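Local coordinates for uncharacterized protein (Parabacteroides merdae, PDB 4R7F) that is of unknown function, but begins with a type 9 secretion system plug-like domain, builds three immunoglobulin-like beta-sandwich domains and carries bound magnesium, at residues L302-L313 / Y344-T353. Numbering follows the deposited sequence. Where two conformers were deposited one is given.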
loop_
_atom_site.group_PDB
_atom_site.type_symbol
_atom_site.label_atom_id
_atom_site.label_comp_id
_atom_site.label_asym_id
_atom_site.label_seq_id
_atom_site.Cartn_x
_atom_site.Cartn_y
_atom_site.Cartn_z
ATOM N N LEU A 302 30.455 -17.027 7.970
ATOM C CA LEU A 302 30.587 -15.771 8.641
ATOM C C LEU A 302 31.024 -15.996 10.076
ATOM O O LEU A 302 30.391 -16.754 10.812
ATOM C CB LEU A 302 29.276 -14.983 8.617
ATOM C CG LEU A 302 28.883 -14.308 7.308
ATOM C CD1 LEU A 302 28.575 -15.354 6.265
ATOM C CD2 LEU A 302 27.626 -13.469 7.531
ATOM N N PRO A 303 32.096 -15.309 10.484
ATOM C CA PRO A 303 32.675 -15.428 11.827
ATOM C C PRO A 303 31.886 -14.693 12.883
ATOM O O PRO A 303 31.144 -13.780 12.560
ATOM C CB PRO A 303 34.043 -14.760 11.676
ATOM C CG PRO A 303 33.870 -13.788 10.554
ATOM C CD PRO A 303 32.893 -14.421 9.609
ATOM N N ASP A 304 32.052 -15.107 14.136
ATOM C CA ASP A 304 31.517 -14.379 15.285
ATOM C C ASP A 304 29.986 -14.276 15.266
ATOM O O ASP A 304 29.432 -13.275 15.698
ATOM C CB ASP A 304 32.130 -12.971 15.351
ATOM C CG ASP A 304 33.666 -12.981 15.248
ATOM O OD1 ASP A 304 34.301 -13.835 15.903
ATOM O OD2 ASP A 304 34.229 -12.133 14.506
ATOM N N GLY A 305 29.311 -15.293 14.736
ATOM C CA GLY A 305 27.871 -15.300 14.750
ATOM C C GLY A 305 27.301 -16.504 14.079
ATOM O O GLY A 305 28.051 -17.401 13.634
ATOM N N SER A 306 25.965 -16.498 13.968
ATOM C CA SER A 306 25.231 -17.590 13.333
ATOM C C SER A 306 24.220 -17.073 12.333
ATOM O O SER A 306 23.768 -15.934 12.433
ATOM C CB SER A 306 24.570 -18.448 14.406
ATOM O OG SER A 306 25.564 -18.996 15.272
ATOM N N VAL A 307 23.899 -17.905 11.343
ATOM C CA VAL A 307 22.956 -17.546 10.298
ATOM C C VAL A 307 21.667 -18.286 10.545
ATOM O O VAL A 307 21.683 -19.499 10.889
ATOM C CB VAL A 307 23.493 -17.863 8.893
ATOM C CG1 VAL A 307 22.480 -17.517 7.804
ATOM C CG2 VAL A 307 24.763 -17.070 8.668
ATOM N N TYR A 308 20.564 -17.542 10.416
ATOM C CA TYR A 308 19.215 -18.037 10.620
ATOM C C TYR A 308 18.322 -17.770 9.403
ATOM O O TYR A 308 18.306 -16.680 8.827
ATOM C CB TYR A 308 18.579 -17.357 11.810
ATOM C CG TYR A 308 19.197 -17.680 13.131
ATOM C CD1 TYR A 308 20.367 -17.033 13.553
ATOM C CD2 TYR A 308 18.632 -18.633 13.972
ATOM C CE1 TYR A 308 20.933 -17.315 14.766
ATOM C CE2 TYR A 308 19.198 -18.904 15.199
ATOM C CZ TYR A 308 20.354 -18.263 15.569
ATOM O OH TYR A 308 20.918 -18.594 16.751
ATOM N N LEU A 309 17.548 -18.779 9.048
ATOM C CA LEU A 309 16.544 -18.652 8.005
ATOM C C LEU A 309 15.356 -17.950 8.640
ATOM O O LEU A 309 14.968 -18.226 9.761
ATOM C CB LEU A 309 16.211 -20.044 7.496
ATOM C CG LEU A 309 15.355 -20.298 6.272
ATOM C CD1 LEU A 309 15.657 -19.365 5.113
ATOM C CD2 LEU A 309 15.593 -21.759 5.890
ATOM N N ASN A 310 14.857 -16.941 7.972
ATOM C CA ASN A 310 13.943 -16.035 8.605
ATOM C C ASN A 310 12.726 -15.785 7.713
ATOM O O ASN A 310 12.837 -15.697 6.483
ATOM C CB ASN A 310 14.671 -14.727 8.893
ATOM C CG ASN A 310 13.803 -13.726 9.596
ATOM O OD1 ASN A 310 13.436 -12.664 9.060
ATOM N ND2 ASN A 310 13.428 -14.073 10.795
ATOM N N GLY A 311 11.579 -15.635 8.357
ATOM C CA GLY A 311 10.311 -15.356 7.660
ATOM C C GLY A 311 9.155 -15.985 8.437
ATOM O O GLY A 311 9.379 -16.634 9.467
ATOM N N GLU A 312 7.931 -15.818 7.932
ATOM C CA GLU A 312 6.702 -16.353 8.545
ATOM C C GLU A 312 6.829 -17.893 8.591
ATOM O O GLU A 312 6.301 -18.541 9.458
ATOM C CB GLU A 312 5.417 -15.876 7.784
ATOM C CG GLU A 312 4.063 -15.906 8.555
ATOM C CD GLU A 312 2.783 -16.046 7.680
ATOM O OE1 GLU A 312 2.781 -15.742 6.471
ATOM O OE2 GLU A 312 1.745 -16.497 8.210
ATOM N N LEU A 313 7.562 -18.487 7.655
ATOM C CA LEU A 313 7.758 -19.949 7.667
ATOM C C LEU A 313 8.325 -20.524 8.982
ATOM O O LEU A 313 8.108 -21.680 9.270
ATOM C CB LEU A 313 8.653 -20.415 6.523
ATOM C CG LEU A 313 10.179 -20.334 6.583
ATOM C CD1 LEU A 313 10.756 -21.001 5.330
ATOM C CD2 LEU A 313 10.643 -18.879 6.692
ATOM N N TYR A 344 6.642 -18.775 -0.881
ATOM C CA TYR A 344 7.328 -18.372 0.364
ATOM C C TYR A 344 8.247 -17.178 0.159
ATOM O O TYR A 344 9.037 -17.153 -0.794
ATOM C CB TYR A 344 8.133 -19.558 0.938
ATOM C CG TYR A 344 7.260 -20.639 1.580
ATOM C CD1 TYR A 344 6.511 -21.538 0.801
ATOM C CD2 TYR A 344 7.196 -20.779 2.977
ATOM C CE1 TYR A 344 5.717 -22.517 1.390
ATOM C CE2 TYR A 344 6.400 -21.739 3.564
ATOM C CZ TYR A 344 5.654 -22.600 2.767
ATOM O OH TYR A 344 4.879 -23.552 3.381
ATOM N N ASN A 345 8.139 -16.189 1.050
ATOM C CA ASN A 345 9.220 -15.223 1.252
ATOM C C ASN A 345 10.202 -15.781 2.304
ATOM O O ASN A 345 9.800 -16.422 3.277
ATOM C CB ASN A 345 8.712 -13.892 1.826
ATOM C CG ASN A 345 7.925 -13.019 0.841
ATOM O OD1 ASN A 345 7.793 -11.829 1.079
ATOM N ND2 ASN A 345 7.379 -13.582 -0.214
ATOM N N TYR A 346 11.473 -15.444 2.171
ATOM C CA TYR A 346 12.460 -15.842 3.145
ATOM C C TYR A 346 13.712 -14.998 3.020
ATOM O O TYR A 346 13.932 -14.364 2.006
ATOM C CB TYR A 346 12.805 -17.347 3.016
ATOM C CG TYR A 346 13.602 -17.744 1.779
ATOM C CD1 TYR A 346 12.995 -17.939 0.543
ATOM C CD2 TYR A 346 14.968 -17.955 1.860
ATOM C CE1 TYR A 346 13.757 -18.334 -0.574
ATOM C CE2 TYR A 346 15.720 -18.332 0.758
ATOM C CZ TYR A 346 15.127 -18.510 -0.458
ATOM O OH TYR A 346 15.929 -18.904 -1.523
ATOM N N GLN A 347 14.529 -15.006 4.069
ATOM C CA GLN A 347 15.822 -14.369 4.035
ATOM C C GLN A 347 16.698 -14.974 5.105
ATOM O O GLN A 347 16.272 -15.819 5.920
ATOM C CB GLN A 347 15.686 -12.876 4.266
ATOM C CG GLN A 347 15.292 -12.547 5.672
ATOM C CD GLN A 347 15.115 -11.058 5.935
ATOM O OE1 GLN A 347 15.444 -10.199 5.114
ATOM N NE2 GLN A 347 14.586 -10.748 7.109
ATOM N N TYR A 348 17.925 -14.499 5.114
ATOM C CA TYR A 348 18.957 -15.025 5.944
ATOM C C TYR A 348 19.479 -13.914 6.845
ATOM O O TYR A 348 20.002 -12.916 6.369
ATOM C CB TYR A 348 20.090 -15.541 5.060
ATOM C CG TYR A 348 19.744 -16.731 4.178
ATOM C CD1 TYR A 348 19.554 -18.023 4.702
ATOM C CD2 TYR A 348 19.675 -16.580 2.809
ATOM C CE1 TYR A 348 19.280 -19.093 3.867
ATOM C CE2 TYR A 348 19.391 -17.638 1.984
ATOM C CZ TYR A 348 19.185 -18.883 2.497
ATOM O OH TYR A 348 18.928 -19.900 1.599
ATOM N N LEU A 349 19.345 -14.104 8.146
ATOM C CA LEU A 349 19.801 -13.123 9.100
ATOM C C LEU A 349 21.015 -13.665 9.826
ATOM O O LEU A 349 21.082 -14.832 10.123
ATOM C CB LEU A 349 18.709 -12.830 10.122
ATOM C CG LEU A 349 17.430 -12.148 9.661
ATOM C CD1 LEU A 349 16.542 -11.923 10.887
ATOM C CD2 LEU A 349 17.737 -10.823 8.989
ATOM N N PHE A 350 21.947 -12.780 10.112
ATOM C CA PHE A 350 23.107 -13.038 10.926
ATOM C C PHE A 350 22.866 -12.523 12.359
ATOM O O PHE A 350 22.471 -11.375 12.544
ATOM C CB PHE A 350 24.287 -12.271 10.302
ATOM C CG PHE A 350 25.562 -12.409 11.037
ATOM C CD1 PHE A 350 26.246 -13.616 11.044
ATOM C CD2 PHE A 350 26.095 -11.334 11.727
ATOM C CE1 PHE A 350 27.441 -13.754 11.740
ATOM C CE2 PHE A 350 27.289 -11.462 12.418
ATOM C CZ PHE A 350 27.969 -12.671 12.409
ATOM N N VAL A 351 23.150 -13.340 13.360
ATOM C CA VAL A 351 23.059 -12.917 14.768
ATOM C C VAL A 351 24.460 -12.996 15.345
ATOM O O VAL A 351 25.012 -14.096 15.436
ATOM C CB VAL A 351 22.131 -13.822 15.584
ATOM C CG1 VAL A 351 22.054 -13.346 17.024
ATOM C CG2 VAL A 351 20.747 -13.859 14.963
ATOM N N PRO A 352 25.064 -11.835 15.684
ATOM C CA PRO A 352 26.416 -11.753 16.242
ATOM C C PRO A 352 26.441 -12.514 17.544
ATOM O O PRO A 352 25.401 -12.628 18.169
ATOM C CB PRO A 352 26.654 -10.237 16.482
ATOM C CG PRO A 352 25.574 -9.557 15.778
ATOM C CD PRO A 352 24.431 -10.517 15.583
ATOM N N THR A 353 27.582 -13.079 17.929
ATOM C CA THR A 353 27.627 -13.916 19.135
ATOM C C THR A 353 27.415 -12.975 20.310
ATOM O O THR A 353 27.882 -11.828 20.289
ATOM C CB THR A 353 28.941 -14.730 19.281
ATOM O OG1 THR A 353 30.084 -13.861 19.134
ATOM C CG2 THR A 353 28.975 -15.955 18.251
HETATM O O HOH W 1 7.804 -17.233 5.023
#
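The torsions of Asn310 and Gln347 bring their amides together: Asn310 CG lies opposite the backbone N (chi1 -178°), while Gln347 CG sits between N and the carbonyl carbon (chi1 70°) and the chain then runs straight out. The two amides end up side by side, their planes 25° apart, and Gln347 NE2 donates to Asn310 OD1 at 3.0 Å. This pair sits near one end of an antiparallel strand pairing, 305-310 against 344-352, within an immunoglobulin-like beta-sandwich domain. Backbone bonds tie Ser306 to Val351, Tyr308 to Leu349 and Asn310 to Gln347 in both directions.

Beside the amides, Leu349 CD1 presses on Asn310 CG at 3.5 Å, and farther along the same face Val351 CG2 reaches Tyr308 CE1, also at 3.5 Å. The other face carries Val307, Leu309, Tyr348 and Phe350. There Leu309 CD1 touches both Tyr346 CD2 (3.6 Å) and Tyr348 CE1, two tyrosines whose hydroxyls share Asp256 OD2; Phe295 of strand 290-298 packs against all three residues.

At the far end the Phe350 ring comes up against the Gly305 backbone, its CE1 3.4 Å from Gly305 CA, and Leu302 CD2 adds to its surroundings. Past Asn310 the 302-313 chain leaves the strand and turns into a short 3-10 segment, where a water links the two segments, accepting from Leu313 N at 2.9 Å and donating to Asn345 O at 2.8 Å.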